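Local coordinates for protein putative Scyalone Dehydratase (Novosphingobium aromaticivorans DSM 12444, PDB 3EF8) that is of unknown function but, as a putative scytalone dehydratase of the SnoaL-like NTF2 superfamily, may catalyse a lyase reaction, at residues Val8-Tyr20 / Asp114-Arg128. Sequence-based numbering, arbitrary orientation. Where two conformers were deposited one is given.
Sequences VEMRAIERMMFDY and DTVVKVDGQWKFKRR. With PGE (triethylene glycol), chain G.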
loop_
_atom_site.group_PDB
_atom_site.type_symbol
_atom_site.label_atom_id
_atom_site.label_comp_id
_atom_site.label_asym_id
_atom_site.label_seq_id
_atom_site.Cartn_x
_atom_site.Cartn_y
_atom_site.Cartn_z
ATOM N N VAL A 8 8.048 -9.044 -16.138
ATOM C CA VAL A 8 7.956 -10.255 -15.388
ATOM C C VAL A 8 8.813 -10.154 -14.143
ATOM O O VAL A 8 8.401 -10.566 -13.046
ATOM C CB VAL A 8 8.453 -11.448 -16.245
ATOM C CG1 VAL A 8 8.758 -12.626 -15.384
ATOM C CG2 VAL A 8 7.381 -11.767 -17.319
ATOM N N GLU A 9 10.008 -9.595 -14.285
ATOM C CA GLU A 9 10.924 -9.542 -13.136
ATOM C C GLU A 9 10.464 -8.508 -12.094
ATOM O O GLU A 9 10.732 -8.665 -10.908
ATOM C CB GLU A 9 12.341 -9.242 -13.557
ATOM C CG GLU A 9 12.955 -10.316 -14.471
ATOM C CD GLU A 9 13.027 -11.716 -13.906
ATOM O OE1 GLU A 9 12.533 -11.994 -12.795
ATOM O OE2 GLU A 9 13.648 -12.603 -14.575
HETATM N N MSE A 10 9.754 -7.472 -12.536
HETATM C CA MSE A 10 9.184 -6.508 -11.568
HETATM C C MSE A 10 8.208 -7.246 -10.674
HETATM O O MSE A 10 8.212 -7.098 -9.438
HETATM C CB MSE A 10 8.508 -5.344 -12.252
HETATM C CG MSE A 10 9.497 -4.398 -12.804
HETATM SE SE MSE A 10 8.609 -2.895 -13.672
HETATM C CE MSE A 10 8.187 -2.106 -11.982
ATOM N N ARG A 11 7.372 -8.077 -11.278
ATOM C CA ARG A 11 6.441 -8.883 -10.501
ATOM C C ARG A 11 7.154 -9.816 -9.551
ATOM O O ARG A 11 6.759 -10.017 -8.394
ATOM C CB ARG A 11 5.458 -9.666 -11.395
ATOM C CG ARG A 11 4.401 -8.811 -12.015
ATOM C CD ARG A 11 3.415 -8.277 -10.998
ATOM N NE ARG A 11 2.311 -7.654 -11.634
ATOM C CZ ARG A 11 1.302 -7.137 -10.996
ATOM N NH1 ARG A 11 1.407 -7.090 -9.686
ATOM N NH2 ARG A 11 0.291 -6.604 -11.624
ATOM N N ALA A 12 8.234 -10.459 -10.019
ATOM C CA ALA A 12 8.966 -11.382 -9.167
ATOM C C ALA A 12 9.665 -10.719 -7.995
ATOM O O ALA A 12 9.710 -11.265 -6.874
ATOM C CB ALA A 12 10.011 -12.221 -10.012
ATOM N N ILE A 13 10.220 -9.543 -8.245
ATOM C CA ILE A 13 10.904 -8.766 -7.211
ATOM C C ILE A 13 9.866 -8.350 -6.152
ATOM O O ILE A 13 10.088 -8.490 -4.954
ATOM C CB ILE A 13 11.661 -7.547 -7.805
ATOM C CG1 ILE A 13 12.877 -8.066 -8.590
ATOM C CG2 ILE A 13 12.034 -6.531 -6.689
ATOM C CD1 ILE A 13 13.429 -6.989 -9.515
ATOM N N GLU A 14 8.741 -7.821 -6.618
ATOM C CA GLU A 14 7.687 -7.386 -5.673
ATOM C C GLU A 14 7.229 -8.591 -4.861
ATOM O O GLU A 14 7.098 -8.497 -3.612
ATOM C CB GLU A 14 6.525 -6.790 -6.431
ATOM C CG GLU A 14 6.809 -5.408 -6.997
ATOM C CD GLU A 14 5.780 -4.832 -7.899
ATOM O OE1 GLU A 14 4.966 -5.595 -8.452
ATOM O OE2 GLU A 14 5.832 -3.586 -8.109
ATOM N N ARG A 15 6.976 -9.726 -5.519
ATOM C CA ARG A 15 6.593 -10.941 -4.808
ATOM C C ARG A 15 7.595 -11.311 -3.712
ATOM O O ARG A 15 7.209 -11.705 -2.593
ATOM C CB ARG A 15 6.394 -12.110 -5.800
ATOM C CG ARG A 15 6.089 -13.443 -5.186
ATOM C CD ARG A 15 4.919 -13.365 -4.202
ATOM N NE ARG A 15 4.536 -14.679 -3.706
ATOM C CZ ARG A 15 3.735 -15.529 -4.348
ATOM N NH1 ARG A 15 3.183 -15.231 -5.517
ATOM N NH2 ARG A 15 3.501 -16.702 -3.781
HETATM N N MSE A 16 8.879 -11.219 -4.028
HETATM C CA MSE A 16 9.910 -11.579 -3.040
HETATM C C MSE A 16 9.832 -10.637 -1.866
HETATM O O MSE A 16 9.916 -11.066 -0.697
HETATM C CB MSE A 16 11.291 -11.582 -3.705
HETATM C CG MSE A 16 12.405 -12.007 -2.829
HETATM SE SE MSE A 16 13.073 -10.651 -1.609
HETATM C CE MSE A 16 14.175 -9.652 -2.938
HETATM N N MSE A 17 9.648 -9.349 -2.144
HETATM C CA MSE A 17 9.573 -8.348 -1.084
HETATM C C MSE A 17 8.362 -8.611 -0.176
HETATM O O MSE A 17 8.437 -8.406 1.043
HETATM C CB MSE A 17 9.531 -6.942 -1.650
HETATM C CG MSE A 17 10.823 -6.600 -2.463
HETATM SE SE MSE A 17 10.713 -4.944 -3.375
HETATM C CE MSE A 17 10.675 -3.656 -1.906
ATOM N N PHE A 18 7.278 -9.051 -0.784
ATOM C CA PHE A 18 6.064 -9.361 -0.045
ATOM C C PHE A 18 6.220 -10.634 0.721
ATOM O O PHE A 18 5.757 -10.763 1.875
ATOM C CB PHE A 18 4.854 -9.445 -0.959
ATOM C CG PHE A 18 4.578 -8.180 -1.739
ATOM C CD1 PHE A 18 4.967 -6.929 -1.257
ATOM C CD2 PHE A 18 3.912 -8.239 -2.952
ATOM C CE1 PHE A 18 4.712 -5.747 -1.996
ATOM C CE2 PHE A 18 3.637 -7.095 -3.673
ATOM C CZ PHE A 18 4.051 -5.852 -3.217
ATOM N N ASP A 19 6.866 -11.621 0.130
ATOM C CA ASP A 19 7.149 -12.852 0.865
ATOM C C ASP A 19 8.001 -12.557 2.074
ATOM O O ASP A 19 7.817 -13.106 3.171
ATOM C CB ASP A 19 7.924 -13.847 -0.009
ATOM C CG ASP A 19 7.066 -14.506 -1.078
ATOM O OD1 ASP A 19 5.807 -14.513 -1.021
ATOM O OD2 ASP A 19 7.675 -15.075 -2.028
ATOM N N TYR A 20 8.967 -11.656 1.919
ATOM C CA TYR A 20 9.794 -11.230 3.048
ATOM C C TYR A 20 8.975 -10.656 4.208
ATOM O O TYR A 20 9.073 -11.082 5.354
ATOM C CB TYR A 20 10.891 -10.217 2.613
ATOM C CG TYR A 20 11.690 -9.617 3.745
ATOM C CD1 TYR A 20 11.209 -8.539 4.436
ATOM C CD2 TYR A 20 12.912 -10.140 4.124
ATOM C CE1 TYR A 20 11.909 -7.954 5.506
ATOM C CE2 TYR A 20 13.617 -9.556 5.197
ATOM C CZ TYR A 20 13.093 -8.475 5.857
ATOM O OH TYR A 20 13.744 -7.881 6.942
ATOM N N ASP A 114 17.062 -0.652 -1.724
ATOM C CA ASP A 114 17.537 -1.997 -1.859
ATOM C C ASP A 114 18.245 -2.244 -3.182
ATOM O O ASP A 114 17.974 -1.576 -4.185
ATOM C CB ASP A 114 16.330 -2.971 -1.802
ATOM C CG ASP A 114 15.515 -2.889 -0.501
ATOM O OD1 ASP A 114 16.117 -2.720 0.593
ATOM O OD2 ASP A 114 14.262 -3.049 -0.618
ATOM N N THR A 115 19.188 -3.181 -3.162
ATOM C CA THR A 115 19.668 -3.833 -4.371
ATOM C C THR A 115 19.380 -5.311 -4.239
ATOM O O THR A 115 19.736 -5.946 -3.209
ATOM C CB THR A 115 21.187 -3.602 -4.581
ATOM O OG1 THR A 115 21.417 -2.193 -4.733
ATOM C CG2 THR A 115 21.717 -4.387 -5.831
ATOM N N VAL A 116 18.687 -5.814 -5.243
ATOM C CA VAL A 116 18.302 -7.195 -5.372
ATOM C C VAL A 116 19.036 -7.828 -6.572
ATOM O O VAL A 116 19.347 -7.173 -7.573
ATOM C CB VAL A 116 16.754 -7.345 -5.466
ATOM C CG1 VAL A 116 16.119 -6.817 -4.164
ATOM C CG2 VAL A 116 16.201 -6.655 -6.677
ATOM N N VAL A 117 19.350 -9.105 -6.421
ATOM C CA VAL A 117 20.028 -9.876 -7.463
ATOM C C VAL A 117 19.309 -11.173 -7.666
ATOM O O VAL A 117 18.758 -11.729 -6.742
ATOM C CB VAL A 117 21.525 -10.120 -7.092
ATOM C CG1 VAL A 117 22.291 -8.794 -7.090
ATOM C CG2 VAL A 117 21.631 -10.846 -5.730
ATOM N N LYS A 118 19.335 -11.671 -8.896
ATOM C CA LYS A 118 18.672 -12.912 -9.230
ATOM C C LYS A 118 19.676 -14.036 -9.326
ATOM O O LYS A 118 20.624 -13.983 -10.111
ATOM C CB LYS A 118 17.883 -12.799 -10.514
ATOM C CG LYS A 118 16.798 -13.814 -10.656
ATOM C CD LYS A 118 16.163 -13.801 -12.037
ATOM C CE LYS A 118 15.033 -14.834 -12.143
ATOM N NZ LYS A 118 14.459 -14.973 -13.517
ATOM N N VAL A 119 19.443 -15.043 -8.508
ATOM C CA VAL A 119 20.360 -16.186 -8.423
ATOM C C VAL A 119 19.586 -17.482 -8.514
ATOM O O VAL A 119 18.670 -17.715 -7.752
ATOM C CB VAL A 119 21.188 -16.101 -7.163
ATOM C CG1 VAL A 119 22.117 -14.897 -7.227
ATOM C CG2 VAL A 119 20.363 -16.014 -5.920
ATOM N N ASP A 120 19.950 -18.314 -9.492
ATOM C CA ASP A 120 19.339 -19.631 -9.665
ATOM C C ASP A 120 17.809 -19.528 -9.658
ATOM O O ASP A 120 17.114 -20.341 -9.050
ATOM C CB ASP A 120 19.834 -20.588 -8.564
ATOM C CG ASP A 120 19.819 -22.049 -8.994
ATOM O OD1 ASP A 120 19.724 -22.325 -10.207
ATOM O OD2 ASP A 120 19.925 -22.926 -8.104
ATOM N N GLY A 121 17.305 -18.492 -10.317
ATOM C CA GLY A 121 15.875 -18.336 -10.519
ATOM C C GLY A 121 15.132 -17.568 -9.452
ATOM O O GLY A 121 13.922 -17.408 -9.567
ATOM N N GLN A 122 15.855 -17.148 -8.422
ATOM C CA GLN A 122 15.253 -16.450 -7.265
ATOM C C GLN A 122 15.890 -15.100 -6.994
ATOM O O GLN A 122 17.108 -14.962 -6.873
ATOM C CB GLN A 122 15.441 -17.305 -6.016
ATOM C CG GLN A 122 15.033 -16.674 -4.674
ATOM C CD GLN A 122 13.518 -16.584 -4.507
ATOM O OE1 GLN A 122 12.821 -17.597 -4.643
ATOM N NE2 GLN A 122 12.996 -15.376 -4.195
ATOM N N TRP A 123 15.040 -14.081 -6.856
ATOM C CA TRP A 123 15.524 -12.786 -6.408
ATOM C C TRP A 123 15.815 -12.820 -4.932
ATOM O O TRP A 123 15.064 -13.380 -4.138
ATOM C CB TRP A 123 14.503 -11.678 -6.742
ATOM C CG TRP A 123 14.417 -11.392 -8.246
ATOM C CD1 TRP A 123 13.541 -11.913 -9.126
ATOM C CD2 TRP A 123 15.285 -10.528 -9.013
ATOM N NE1 TRP A 123 13.769 -11.420 -10.399
ATOM C CE2 TRP A 123 14.858 -10.594 -10.350
ATOM C CE3 TRP A 123 16.384 -9.738 -8.697
ATOM C CZ2 TRP A 123 15.460 -9.849 -11.360
ATOM C CZ3 TRP A 123 16.982 -9.006 -9.713
ATOM C CH2 TRP A 123 16.518 -9.072 -11.013
ATOM N N LYS A 124 16.907 -12.193 -4.579
ATOM C CA LYS A 124 17.384 -12.086 -3.215
ATOM C C LYS A 124 17.930 -10.717 -2.969
ATOM O O LYS A 124 18.363 -10.031 -3.890
ATOM C CB LYS A 124 18.489 -13.133 -2.940
ATOM C CG LYS A 124 17.979 -14.554 -3.057
ATOM C CD LYS A 124 19.040 -15.528 -2.630
ATOM C CE LYS A 124 18.536 -16.939 -2.712
ATOM N NZ LYS A 124 19.683 -17.875 -2.404
ATOM N N PHE A 125 17.881 -10.317 -1.709
ATOM C CA PHE A 125 18.526 -9.096 -1.308
ATOM C C PHE A 125 20.026 -9.191 -1.261
ATOM O O PHE A 125 20.582 -10.061 -0.614
ATOM C CB PHE A 125 18.051 -8.562 0.052
ATOM C CG PHE A 125 16.564 -8.189 0.067
ATOM C CD1 PHE A 125 16.125 -7.034 -0.549
ATOM C CD2 PHE A 125 15.624 -8.982 0.744
ATOM C CE1 PHE A 125 14.783 -6.673 -0.514
ATOM C CE2 PHE A 125 14.286 -8.655 0.750
ATOM C CZ PHE A 125 13.885 -7.475 0.165
ATOM N N LYS A 126 20.676 -8.223 -1.901
ATOM C CA LYS A 126 22.135 -8.049 -1.736
ATOM C C LYS A 126 22.440 -6.907 -0.771
ATOM O O LYS A 126 23.340 -6.971 0.037
ATOM C CB LYS A 126 22.835 -7.847 -3.076
ATOM C CG LYS A 126 24.357 -7.752 -2.913
ATOM C CD LYS A 126 25.052 -8.431 -4.081
ATOM C CE LYS A 126 26.588 -8.409 -3.955
ATOM N NZ LYS A 126 27.123 -7.051 -4.049
ATOM N N ARG A 127 21.647 -5.833 -0.839
ATOM C CA ARG A 127 21.732 -4.753 0.119
ATOM C C ARG A 127 20.340 -4.230 0.433
ATOM O O ARG A 127 19.517 -4.117 -0.458
ATOM C CB ARG A 127 22.584 -3.571 -0.391
ATOM C CG ARG A 127 22.721 -2.491 0.667
ATOM C CD ARG A 127 23.804 -1.430 0.316
ATOM N NE ARG A 127 23.639 -0.222 1.138
ATOM C CZ ARG A 127 24.201 -0.074 2.331
ATOM N NH1 ARG A 127 24.955 -1.052 2.816
ATOM N NH2 ARG A 127 24.009 1.017 3.042
ATOM N N ARG A 128 20.091 -3.953 1.712
ATOM C CA ARG A 128 18.919 -3.182 2.152
ATOM C C ARG A 128 19.360 -2.055 3.038
ATOM O O ARG A 128 20.073 -2.279 4.037
ATOM C CB ARG A 128 17.908 -4.000 2.952
ATOM C CG ARG A 128 17.425 -5.227 2.323
ATOM C CD ARG A 128 16.058 -5.601 2.868
ATOM N NE ARG A 128 15.018 -4.769 2.248
ATOM C CZ ARG A 128 13.722 -4.996 2.311
ATOM N NH1 ARG A 128 13.238 -5.936 3.103
ATOM N NH2 ARG A 128 12.918 -4.282 1.568
HETATM C C1 PGE G . 16.904 -17.715 -14.971
HETATM O O1 PGE G . 16.696 -16.344 -14.610
HETATM C C2 PGE G . 15.862 -18.603 -14.306
HETATM O O2 PGE G . 14.623 -17.893 -14.203
HETATM C C3 PGE G . 13.588 -18.723 -13.681
HETATM C C4 PGE G . 12.207 -18.159 -13.986
HETATM O O4 PGE G . 11.677 -14.463 -12.280
HETATM C C6 PGE G . 10.756 -14.811 -13.300
HETATM C C5 PGE G . 10.844 -16.310 -13.571
HETATM O O3 PGE G . 12.187 -16.737 -13.851
HETATM O O HOH W 1 10.229 -6.053 2.240
HETATM O O HOH W 2 9.918 -14.895 -3.729
#
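W123 lays one face of its indole against I13 and turns its N-H edge to E9 of helix 8-20, where the N-terminal helix of this NTF2-like α+β fold packs across the hairpin of strands 114-119 and 122-125. The helix illustrates how one face can serve both polar and apolar grips. I13 CG1 sits over the five-membered ring in a CH-pi contact, 3.5 Å from its centroid, while K118 CB backs the opposite face. At the indole edge, NE1 donates almost straight (171°) to E9 OE1 at 2.8 Å, in the ring plane but from above the carboxylate; OE2 turns its syn lone pair to K118 NZ, 2.7 Å away, in a salt bridge. A leucine in place of W123 would probably leave E9 OE1 without its N-H partner and I13 without a flat surface to lie on. One turn beyond A12, M16 can be followed atom by atom. Its CB passes near Q122 NE2; CG, anti to the backbone N (chi1 -177°), lies 3.3 Å from W123 O; SE reaches F125 obliquely in a Met-aromatic contact; and bends at chi2 and chi3 set CE over the centre of that ring and against V116 CG1. F125 then points its edge at the face of Y20, over which R128 NH1 lies 3.4 Å from Y20 CE1.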